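Local coordinates for HAD hydrolase, family IA, variant 3 (Entamoeba histolytica, PDB 6W04), which belongs to the magnesium-dependent HAD family and probably acts as a hydrolase, though its physiological substrate is not defined, at residues Met1-Leu12 with Ile103-Ser111; Ile161-Ile171 with Ala180-Met191. All blocks are in the same frame, centred on the assembly; numbering follows the deposited sequence.

Interactions 1 and 2 are two strand pairs of one parallel sheet, with centres about 9 Å apart. Strand 3-7 from interaction 1 lies directly beside strand 164-168 from interaction 2, and the bond from Leu5 N to Ile165 O, probably a hydrogen bond at 2.7 Å, is part of that seam. All these strands run toward the same end of the sheet, where Asp7 OD2, Asn9 O and Asp169 OD2 hold one magnesium ion between the two contacts. Asn9 O and Asp169 OD2 lie 3.0 Å apart because they share this ion. Two waters on the metal also belong to both contacts, and Ser189 OG lies 2.5 Å from Gly10 O, probably hydrogen-bonded, a further tie between them.

Interaction 1: residues Met1-Leu12 with Ile103-Ser111; sequences MEAVLFDFNGTL and IPFTIATSS. With MG (magnesium ion), chain B; EDO (1,2-ethanediol), chain C.
Phe6 is held by strand 105-109 at both ends of its backbone: Phe6 N donates to Thr106 O (2.8 Å) and Phe6 O accepts from Ala108 N (2.8 Å). With two further bonds at Val4, these pair neighbouring parallel strands of the Rossmann-like HAD sheet. The axes are twisted by 32°.

Ile107 serves one face of this pair. Its CB approaches Phe6 O, and CG2 then packs against Phe8 CB at 3.9 Å. The other branch turns beside the backbone N (chi1 -73°), bringing CG1 to Leu12 CD1 at 3.8 Å, before CD1 ends at Phe8 CD1, 3.9 Å away. A beta-branched chain suits this place, since its two arms reach different parts of the turn after strand 3-7. On the same face Phe6 CE2 meets Phe105 CD1 at 3.9 Å, at the edge of the Phe6 ring, while Val4 CG1 sits above one face of that ring, offset toward its rim. Phe95 meets Phe6 edge-to-face from outside the pair.

Asp7 points to the other face, with Leu5 and Thr106. Its sequence with Asn9, Gly10 and Thr11 resembles the first HAD motif, DxDx(T/V), with asparagine in place of the usual second aspartate. A carboxylate can divide its work: OD2 binds magnesium at 2.1 Å, whereas OD1 forms a salt bridge with Lys144. Asn9 gives the metal its backbone O, and its side-chain amide instead bonds to neighbours. Gly10, with its positive phi, lets the chain turn here. Within 103-111, Thr109 OG1 accepts from Ser111 N in an ST turn, and a water accepts from Asn9 N. Asn9 ND2 donates to Asp15, and Ser111 OG donates to Asn9 OD1 at 2.7 Å, tilted 22° from the amide's carbonyl plane.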
loop_
_atom_site.group_PDB
_atom_site.type_symbol
_atom_site.label_atom_id
_atom_site.label_comp_id
_atom_site.label_asym_id
_atom_site.label_seq_id
_atom_site.Cartn_x
_atom_site.Cartn_y
_atom_site.Cartn_z
ATOM N N MET A 1 -16.300 13.861 -7.348
ATOM C CA MET A 1 -15.235 12.865 -7.259
ATOM C C MET A 1 -14.976 12.231 -8.620
ATOM O O MET A 1 -15.888 11.708 -9.255
ATOM C CB MET A 1 -15.588 11.786 -6.235
ATOM C CG MET A 1 -14.624 10.616 -6.239
ATOM S SD MET A 1 -14.954 9.368 -4.979
ATOM C CE MET A 1 -16.622 8.886 -5.396
ATOM N N GLU A 2 -13.724 12.274 -9.067
ATOM C CA GLU A 2 -13.393 11.789 -10.398
ATOM C C GLU A 2 -12.791 10.392 -10.399
ATOM O O GLU A 2 -12.944 9.677 -11.394
ATOM C CB GLU A 2 -12.439 12.769 -11.100
ATOM C CG GLU A 2 -13.130 14.072 -11.517
ATOM C CD GLU A 2 -12.212 15.050 -12.237
ATOM O OE1 GLU A 2 -11.150 14.626 -12.725
ATOM O OE2 GLU A 2 -12.556 16.251 -12.322
ATOM N N ALA A 3 -12.140 9.976 -9.313
ATOM C CA ALA A 3 -11.505 8.669 -9.282
ATOM C C ALA A 3 -11.227 8.273 -7.842
ATOM O O ALA A 3 -11.263 9.100 -6.926
ATOM C CB ALA A 3 -10.204 8.652 -10.095
ATOM N N VAL A 4 -10.966 6.983 -7.664
ATOM C CA VAL A 4 -10.479 6.415 -6.410
ATOM C C VAL A 4 -9.141 5.748 -6.678
ATOM O O VAL A 4 -9.019 4.946 -7.609
ATOM C CB VAL A 4 -11.465 5.387 -5.828
ATOM C CG1 VAL A 4 -10.903 4.780 -4.544
ATOM C CG2 VAL A 4 -12.833 6.011 -5.631
ATOM N N LEU A 5 -8.144 6.056 -5.856
ATOM C CA LEU A 5 -6.819 5.456 -5.999
ATOM C C LEU A 5 -6.579 4.605 -4.761
ATOM O O LEU A 5 -6.503 5.141 -3.650
ATOM C CB LEU A 5 -5.748 6.539 -6.157
ATOM C CG LEU A 5 -6.147 7.652 -7.144
ATOM C CD1 LEU A 5 -5.083 8.769 -7.215
ATOM C CD2 LEU A 5 -6.443 7.053 -8.537
ATOM N N PHE A 6 -6.506 3.281 -4.937
ATOM C CA PHE A 6 -6.260 2.373 -3.816
ATOM C C PHE A 6 -4.775 2.043 -3.665
ATOM O O PHE A 6 -4.152 1.508 -4.594
ATOM C CB PHE A 6 -6.991 1.041 -3.987
ATOM C CG PHE A 6 -8.500 1.136 -4.045
ATOM C CD1 PHE A 6 -9.254 0.998 -2.889
ATOM C CD2 PHE A 6 -9.152 1.247 -5.264
ATOM C CE1 PHE A 6 -10.657 1.026 -2.937
ATOM C CE2 PHE A 6 -10.554 1.300 -5.323
ATOM C CZ PHE A 6 -11.295 1.178 -4.166
ATOM N N ASP A 7 -4.243 2.262 -2.467
ATOM C CA ASP A 7 -3.012 1.574 -2.076
ATOM C C ASP A 7 -3.302 0.090 -1.947
ATOM O O ASP A 7 -4.450 -0.312 -1.752
ATOM C CB ASP A 7 -2.508 2.120 -0.746
ATOM C CG ASP A 7 -1.242 1.449 -0.273
ATOM O OD1 ASP A 7 -0.298 1.308 -1.080
ATOM O OD2 ASP A 7 -1.186 1.092 0.921
ATOM N N PHE A 8 -2.271 -0.750 -2.043
ATOM C CA PHE A 8 -2.526 -2.186 -1.984
ATOM C C PHE A 8 -2.105 -2.796 -0.650
ATOM O O PHE A 8 -2.975 -3.194 0.135
ATOM C CB PHE A 8 -1.893 -2.905 -3.166
ATOM C CG PHE A 8 -2.409 -4.306 -3.324
ATOM C CD1 PHE A 8 -3.614 -4.539 -3.972
ATOM C CD2 PHE A 8 -1.743 -5.371 -2.740
ATOM C CE1 PHE A 8 -4.126 -5.821 -4.084
ATOM C CE2 PHE A 8 -2.238 -6.657 -2.860
ATOM C CZ PHE A 8 -3.432 -6.877 -3.526
ATOM N N ASN A 9 -0.801 -2.869 -0.353
ATOM C CA ASN A 9 -0.332 -3.507 0.877
ATOM C C ASN A 9 -0.802 -2.741 2.108
ATOM O O ASN A 9 -0.562 -1.540 2.236
ATOM C CB ASN A 9 1.194 -3.578 0.868
ATOM C CG ASN A 9 1.717 -4.297 -0.351
ATOM O OD1 ASN A 9 2.179 -3.678 -1.318
ATOM N ND2 ASN A 9 1.602 -5.615 -0.335
ATOM N N GLY A 10 -1.450 -3.449 3.028
ATOM C CA GLY A 10 -1.951 -2.839 4.249
ATOM C C GLY A 10 -3.274 -2.131 4.080
ATOM O O GLY A 10 -3.887 -1.755 5.078
ATOM N N THR A 11 -3.740 -1.974 2.848
ATOM C CA THR A 11 -4.977 -1.272 2.535
ATOM C C THR A 11 -5.996 -2.213 1.904
ATOM O O THR A 11 -7.087 -2.393 2.457
ATOM C CB THR A 11 -4.655 -0.080 1.603
ATOM O OG1 THR A 11 -3.862 0.891 2.311
ATOM C CG2 THR A 11 -5.932 0.587 1.088
ATOM N N LEU A 12 -5.672 -2.830 0.760
ATOM C CA LEU A 12 -6.566 -3.811 0.151
ATOM C C LEU A 12 -6.358 -5.220 0.687
ATOM O O LEU A 12 -7.296 -6.030 0.652
ATOM C CB LEU A 12 -6.397 -3.809 -1.376
ATOM C CG LEU A 12 -7.125 -2.662 -2.085
ATOM C CD1 LEU A 12 -6.800 -2.630 -3.570
ATOM C CD2 LEU A 12 -8.668 -2.756 -1.879
ATOM N N ILE A 103 -17.177 5.616 -12.271
ATOM C CA ILE A 103 -16.110 6.282 -11.535
ATOM C C ILE A 103 -14.841 5.433 -11.680
ATOM O O ILE A 103 -14.759 4.338 -11.106
ATOM C CB ILE A 103 -16.460 6.490 -10.058
ATOM C CG1 ILE A 103 -17.720 7.344 -9.925
ATOM C CG2 ILE A 103 -15.301 7.175 -9.323
ATOM C CD1 ILE A 103 -18.014 7.771 -8.503
ATOM N N PRO A 104 -13.843 5.900 -12.419
ATOM C CA PRO A 104 -12.620 5.103 -12.585
ATOM C C PRO A 104 -11.857 4.953 -11.280
ATOM O O PRO A 104 -11.900 5.808 -10.396
ATOM C CB PRO A 104 -11.812 5.906 -13.608
ATOM C CG PRO A 104 -12.357 7.305 -13.517
ATOM C CD PRO A 104 -13.820 7.152 -13.198
ATOM N N PHE A 105 -11.139 3.840 -11.170
ATOM C CA PHE A 105 -10.357 3.558 -9.983
ATOM C C PHE A 105 -9.191 2.669 -10.382
ATOM O O PHE A 105 -9.276 1.904 -11.351
ATOM C CB PHE A 105 -11.192 2.884 -8.879
ATOM C CG PHE A 105 -11.860 1.590 -9.296
ATOM C CD1 PHE A 105 -11.249 0.366 -9.043
ATOM C CD2 PHE A 105 -13.116 1.596 -9.911
ATOM C CE1 PHE A 105 -11.862 -0.843 -9.402
ATOM C CE2 PHE A 105 -13.748 0.391 -10.296
ATOM C CZ PHE A 105 -13.126 -0.834 -10.036
ATOM N N THR A 106 -8.107 2.764 -9.626
ATOM C CA THR A 106 -6.980 1.887 -9.887
ATOM C C THR A 106 -6.196 1.690 -8.599
ATOM O O THR A 106 -6.476 2.313 -7.567
ATOM C CB THR A 106 -6.077 2.443 -10.996
ATOM O OG1 THR A 106 -5.156 1.416 -11.386
ATOM C CG2 THR A 106 -5.278 3.686 -10.511
ATOM N N ILE A 107 -5.192 0.829 -8.693
ATOM C CA ILE A 107 -4.274 0.513 -7.610
ATOM C C ILE A 107 -2.957 1.236 -7.845
ATOM O O ILE A 107 -2.470 1.316 -8.985
ATOM C CB ILE A 107 -4.050 -1.006 -7.524
ATOM C CG1 ILE A 107 -5.287 -1.697 -6.951
ATOM C CG2 ILE A 107 -2.790 -1.312 -6.665
ATOM C CD1 ILE A 107 -5.314 -3.245 -7.200
ATOM N N ALA A 108 -2.381 1.773 -6.766
ATOM C CA ALA A 108 -1.001 2.235 -6.740
ATOM C C ALA A 108 -0.307 1.509 -5.596
ATOM O O ALA A 108 -0.869 1.392 -4.503
ATOM C CB ALA A 108 -0.918 3.748 -6.555
ATOM N N THR A 109 0.884 0.988 -5.840
ATOM C CA THR A 109 1.582 0.286 -4.782
ATOM C C THR A 109 3.064 0.596 -4.877
ATOM O O THR A 109 3.591 0.842 -5.964
ATOM C CB THR A 109 1.320 -1.238 -4.860
ATOM O OG1 THR A 109 2.133 -1.931 -3.905
ATOM C CG2 THR A 109 1.616 -1.778 -6.240
ATOM N N SER A 110 3.731 0.586 -3.721
ATOM C CA SER A 110 5.186 0.655 -3.678
ATOM C C SER A 110 5.837 -0.658 -4.070
ATOM O O SER A 110 7.062 -0.699 -4.220
ATOM C CB SER A 110 5.683 1.021 -2.280
ATOM O OG SER A 110 5.164 2.252 -1.823
ATOM N N SER A 111 5.061 -1.729 -4.199
ATOM C CA SER A 111 5.632 -3.037 -4.502
ATOM C C SER A 111 6.284 -3.034 -5.879
ATOM O O SER A 111 5.826 -2.348 -6.796
ATOM C CB SER A 111 4.539 -4.118 -4.455
ATOM O OG SER A 111 4.064 -4.321 -3.120
HETATM MG MG MG B . 0.209 0.426 2.277
HETATM C C1 EDO C . 3.004 -0.470 1.368
HETATM O O1 EDO C . 1.701 -0.070 0.965
HETATM C C2 EDO C . 3.876 0.189 0.357
HETATM O O2 EDO C . 3.212 1.420 0.083
HETATM O O HOH W 1 0.966 -0.985 -1.635
HETATM O O HOH W 2 0.926 2.431 2.138
HETATM O O HOH W 3 1.395 -0.384 3.949
#

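Interaction 2: residues Ile161-Ile171 with Ala180-Met191; sequences ISHCIVFEDTI and AGATPIGIASEM. With MG (magnesium ion), chain B; SO4 (sulfate ion), chain D.
One water ties Asp169 to the turn after strand 183-187: it donates to Asp169 O (2.8 Å) and to Ile187 O (2.9 Å), and accepts from Met191 N (2.9 Å). Its two protons thus serve one carbonyl on each segment. Asp169 CB also packs near Ser189 OG, whose polar partner is Gly10 O. The Asp169 carboxylate stands between its own backbone N and carbonyl carbon (chi1 68°), which sends OD2 to magnesium at 2.1 Å. OD1 accepts from a metal-bound water, and Thr11 OG1 also reaches OD2.

The Glu168 chain bends at chi2. Its OE1 takes Asp169 N through the anti lone pair and accepts from another metal-bound water at 2.6 Å, so in this model it reaches the ion by way of that water. OE2 is occupied by Lys144 and Tyr150. Thr170 caps the next helix through Gly173 N, while donating its hydroxyl proton to a sulfate that probably came from the crystallisation liquor.

The two strands and helix 171-180 form a beta-alpha-beta crossover of the HAD sheet. Five backbone bonds zip the strands together, beginning with Thr183 N to Cys164 O, 3.0 Å and straight at the hydrogen. Strand 183-187 gives the N-H groups of Thr183, Ile185 and Ile187, strand 164-168 those of Val166 and Glu168, so proline at 184 costs this seam no donor. Gly181 ends the helix in a Schellman motif, where its positive phi suits a residue without CB. Just beyond, the small Ala182 fits its CB against Val166 CG2 at 3.6 Å. On the opposite face Phe167 and Ile185 lie side by side, pointing the same way. Ile165 CG2 lies above one face of the Phe167 ring, offset toward the rim, and Phe167 CE2 meets Ile185 CG2 at 3.7 Å.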
loop_
_atom_site.group_PDB
_atom_site.type_symbol
_atom_site.label_atom_id
_atom_site.label_comp_id
_atom_site.label_asym_id
_atom_site.label_seq_id
_atom_site.Cartn_x
_atom_site.Cartn_y
_atom_site.Cartn_z
ATOM N N ILE A 161 -6.039 15.216 -10.033
ATOM C CA ILE A 161 -5.634 14.607 -8.758
ATOM C C ILE A 161 -6.480 15.135 -7.609
ATOM O O ILE A 161 -6.815 14.395 -6.677
ATOM C CB ILE A 161 -4.127 14.829 -8.489
ATOM C CG1 ILE A 161 -3.695 14.150 -7.183
ATOM C CG2 ILE A 161 -3.791 16.327 -8.402
ATOM C CD1 ILE A 161 -3.880 12.635 -7.186
ATOM N N SER A 162 -6.861 16.413 -7.662
ATOM C CA SER A 162 -7.538 17.007 -6.517
ATOM C C SER A 162 -8.994 16.589 -6.416
ATOM O O SER A 162 -9.674 16.980 -5.463
ATOM C CB SER A 162 -7.429 18.537 -6.562
ATOM O OG SER A 162 -7.937 19.044 -7.779
ATOM N N HIS A 163 -9.497 15.810 -7.365
ATOM C CA HIS A 163 -10.811 15.206 -7.233
ATOM C C HIS A 163 -10.703 13.696 -7.062
ATOM O O HIS A 163 -11.641 12.956 -7.372
ATOM C CB HIS A 163 -11.682 15.590 -8.425
ATOM C CG HIS A 163 -11.860 17.071 -8.555
ATOM N ND1 HIS A 163 -11.184 17.825 -9.489
ATOM C CD2 HIS A 163 -12.583 17.947 -7.818
ATOM C CE1 HIS A 163 -11.512 19.097 -9.349
ATOM N NE2 HIS A 163 -12.360 19.198 -8.340
ATOM N N CYS A 164 -9.567 13.238 -6.546
ATOM C CA CYS A 164 -9.327 11.826 -6.285
ATOM C C CYS A 164 -9.375 11.538 -4.790
ATOM O O CYS A 164 -8.810 12.286 -3.979
ATOM C CB CYS A 164 -7.965 11.372 -6.834
ATOM S SG CYS A 164 -7.889 11.249 -8.636
ATOM N N ILE A 165 -10.044 10.443 -4.438
ATOM C CA ILE A 165 -9.904 9.809 -3.134
ATOM C C ILE A 165 -8.730 8.840 -3.180
ATOM O O ILE A 165 -8.562 8.093 -4.152
ATOM C CB ILE A 165 -11.203 9.081 -2.740
ATOM C CG1 ILE A 165 -12.317 10.098 -2.505
ATOM C CG2 ILE A 165 -10.963 8.213 -1.516
ATOM C CD1 ILE A 165 -12.118 10.979 -1.247
ATOM N N VAL A 166 -7.906 8.858 -2.129
ATOM C CA VAL A 166 -6.849 7.885 -1.915
ATOM C C VAL A 166 -7.121 7.165 -0.601
ATOM O O VAL A 166 -7.354 7.812 0.425
ATOM C CB VAL A 166 -5.461 8.547 -1.895
ATOM C CG1 VAL A 166 -4.392 7.527 -1.462
ATOM C CG2 VAL A 166 -5.153 9.137 -3.267
ATOM N N PHE A 167 -7.124 5.830 -0.645
ATOM C CA PHE A 167 -7.173 4.980 0.542
ATOM C C PHE A 167 -5.749 4.541 0.865
ATOM O O PHE A 167 -5.061 3.994 0.002
ATOM C CB PHE A 167 -8.050 3.747 0.314
ATOM C CG PHE A 167 -9.543 4.052 0.254
ATOM C CD1 PHE A 167 -10.216 4.062 -0.955
ATOM C CD2 PHE A 167 -10.258 4.281 1.414
ATOM C CE1 PHE A 167 -11.593 4.305 -1.016
ATOM C CE2 PHE A 167 -11.630 4.546 1.377
ATOM C CZ PHE A 167 -12.293 4.555 0.154
ATOM N N GLU A 168 -5.312 4.782 2.096
ATOM C CA GLU A 168 -3.922 4.536 2.457
ATOM C C GLU A 168 -3.873 4.085 3.908
ATOM O O GLU A 168 -4.777 4.391 4.688
ATOM C CB GLU A 168 -3.072 5.798 2.260
ATOM C CG GLU A 168 -2.337 5.852 0.962
ATOM C CD GLU A 168 -1.120 4.945 0.971
ATOM O OE1 GLU A 168 -0.911 4.220 1.987
ATOM O OE2 GLU A 168 -0.374 4.972 -0.033
ATOM N N ASP A 169 -2.799 3.359 4.271
ATOM C CA ASP A 169 -2.677 2.792 5.617
ATOM C C ASP A 169 -1.447 3.251 6.388
ATOM O O ASP A 169 -1.293 2.864 7.554
ATOM C CB ASP A 169 -2.665 1.255 5.569
ATOM C CG ASP A 169 -1.409 0.695 4.922
ATOM O OD1 ASP A 169 -0.680 -0.082 5.585
ATOM O OD2 ASP A 169 -1.160 1.018 3.738
ATOM N N THR A 170 -0.564 4.047 5.784
ATOM C CA THR A 170 0.663 4.461 6.449
ATOM C C THR A 170 0.807 5.974 6.443
ATOM O O THR A 170 0.191 6.682 5.641
ATOM C CB THR A 170 1.908 3.877 5.772
ATOM O OG1 THR A 170 1.980 4.395 4.436
ATOM C CG2 THR A 170 1.837 2.341 5.748
ATOM N N ILE A 171 1.688 6.440 7.331
ATOM C CA ILE A 171 2.020 7.858 7.407
ATOM C C ILE A 171 2.575 8.350 6.072
ATOM O O ILE A 171 2.103 9.345 5.513
ATOM C CB ILE A 171 3.006 8.096 8.565
ATOM C CG1 ILE A 171 2.313 7.758 9.887
ATOM C CG2 ILE A 171 3.581 9.537 8.544
ATOM C CD1 ILE A 171 3.262 7.691 11.076
ATOM N N ALA A 180 0.234 15.279 -3.212
ATOM C CA ALA A 180 -0.255 15.267 -4.580
ATOM C C ALA A 180 -1.502 16.122 -4.743
ATOM O O ALA A 180 -1.804 16.547 -5.860
ATOM C CB ALA A 180 -0.540 13.817 -5.035
ATOM N N GLY A 181 -2.200 16.425 -3.653
ATOM C CA GLY A 181 -3.436 17.176 -3.728
ATOM C C GLY A 181 -4.696 16.335 -3.674
ATOM O O GLY A 181 -5.793 16.891 -3.780
ATOM N N ALA A 182 -4.575 15.021 -3.519
ATOM C CA ALA A 182 -5.738 14.156 -3.363
ATOM C C ALA A 182 -6.256 14.192 -1.919
ATOM O O ALA A 182 -5.628 14.748 -1.010
ATOM C CB ALA A 182 -5.394 12.723 -3.777
ATOM N N THR A 183 -7.430 13.596 -1.710
ATOM C CA THR A 183 -8.060 13.571 -0.390
ATOM C C THR A 183 -7.947 12.173 0.204
ATOM O O THR A 183 -8.535 11.223 -0.342
ATOM C CB THR A 183 -9.524 13.994 -0.481
ATOM O OG1 THR A 183 -9.594 15.367 -0.901
ATOM C CG2 THR A 183 -10.214 13.849 0.876
ATOM N N PRO A 184 -7.204 11.988 1.298
ATOM C CA PRO A 184 -6.953 10.632 1.800
ATOM C C PRO A 184 -7.987 10.183 2.818
ATOM O O PRO A 184 -8.498 10.962 3.629
ATOM C CB PRO A 184 -5.572 10.767 2.466
ATOM C CG PRO A 184 -5.607 12.182 3.051
ATOM C CD PRO A 184 -6.517 13.011 2.116
ATOM N N ILE A 185 -8.289 8.891 2.764
ATOM C CA ILE A 185 -9.098 8.209 3.772
ATOM C C ILE A 185 -8.235 7.085 4.332
ATOM O O ILE A 185 -7.742 6.240 3.576
ATOM C CB ILE A 185 -10.416 7.667 3.192
ATOM C CG1 ILE A 185 -11.275 8.821 2.645
ATOM C CG2 ILE A 185 -11.161 6.839 4.245
ATOM C CD1 ILE A 185 -12.623 8.394 2.010
ATOM N N GLY A 186 -8.016 7.097 5.646
ATOM C CA GLY A 186 -7.120 6.121 6.244
ATOM C C GLY A 186 -7.804 4.772 6.391
ATOM O O GLY A 186 -9.016 4.686 6.606
ATOM N N ILE A 187 -7.015 3.706 6.218
ATOM C CA ILE A 187 -7.454 2.342 6.492
ATOM C C ILE A 187 -6.756 1.888 7.764
ATOM O O ILE A 187 -5.518 1.843 7.818
ATOM C CB ILE A 187 -7.155 1.387 5.324
ATOM C CG1 ILE A 187 -7.993 1.748 4.086
ATOM C CG2 ILE A 187 -7.451 -0.042 5.734
ATOM C CD1 ILE A 187 -9.503 1.704 4.309
ATOM N N ALA A 188 -7.542 1.549 8.794
ATOM C CA ALA A 188 -6.990 1.249 10.122
ATOM C C ALA A 188 -6.522 -0.212 10.236
ATOM O O ALA A 188 -6.947 -0.972 11.104
ATOM C CB ALA A 188 -8.023 1.586 11.199
ATOM N N SER A 189 -5.606 -0.605 9.352
ATOM C CA SER A 189 -5.106 -1.977 9.427
ATOM C C SER A 189 -3.996 -2.129 10.457
ATOM O O SER A 189 -3.863 -3.199 11.057
ATOM C CB SER A 189 -4.601 -2.456 8.065
ATOM O OG SER A 189 -3.571 -1.602 7.592
ATOM N N GLU A 190 -3.180 -1.107 10.655
ATOM C CA GLU A 190 -2.147 -1.121 11.683
ATOM C C GLU A 190 -2.254 0.047 12.649
ATOM O O GLU A 190 -2.129 -0.139 13.859
ATOM C CB GLU A 190 -0.750 -1.134 11.029
ATOM C CG GLU A 190 -0.358 -2.518 10.514
ATOM C CD GLU A 190 -0.205 -3.543 11.640
ATOM O OE1 GLU A 190 0.425 -3.200 12.667
ATOM O OE2 GLU A 190 -0.713 -4.687 11.497
ATOM N N MET A 191 -2.487 1.251 12.152
ATOM C CA MET A 191 -2.880 2.346 13.023
ATOM C C MET A 191 -4.357 2.236 13.370
ATOM O O MET A 191 -5.144 1.672 12.612
ATOM C CB MET A 191 -2.581 3.675 12.340
ATOM C CG MET A 191 -1.066 3.796 12.057
ATOM S SD MET A 191 -0.595 5.242 11.104
ATOM C CE MET A 191 -1.115 6.549 12.178
HETATM MG MG MG B . 0.209 0.426 2.277
HETATM S S SO4 D . 5.129 3.250 2.567
HETATM O O1 SO4 D . 5.438 2.779 3.915
HETATM O O2 SO4 D . 3.682 3.396 2.420
HETATM O O3 SO4 D . 5.637 2.314 1.574
HETATM O O4 SO4 D . 5.796 4.524 2.347
HETATM O O HOH W 4 -8.373 16.522 -2.881
HETATM O O HOH W 2 0.926 2.431 2.138
HETATM O O HOH W 5 -3.037 1.503 9.332
HETATM O O HOH W 3 1.395 -0.384 3.949
#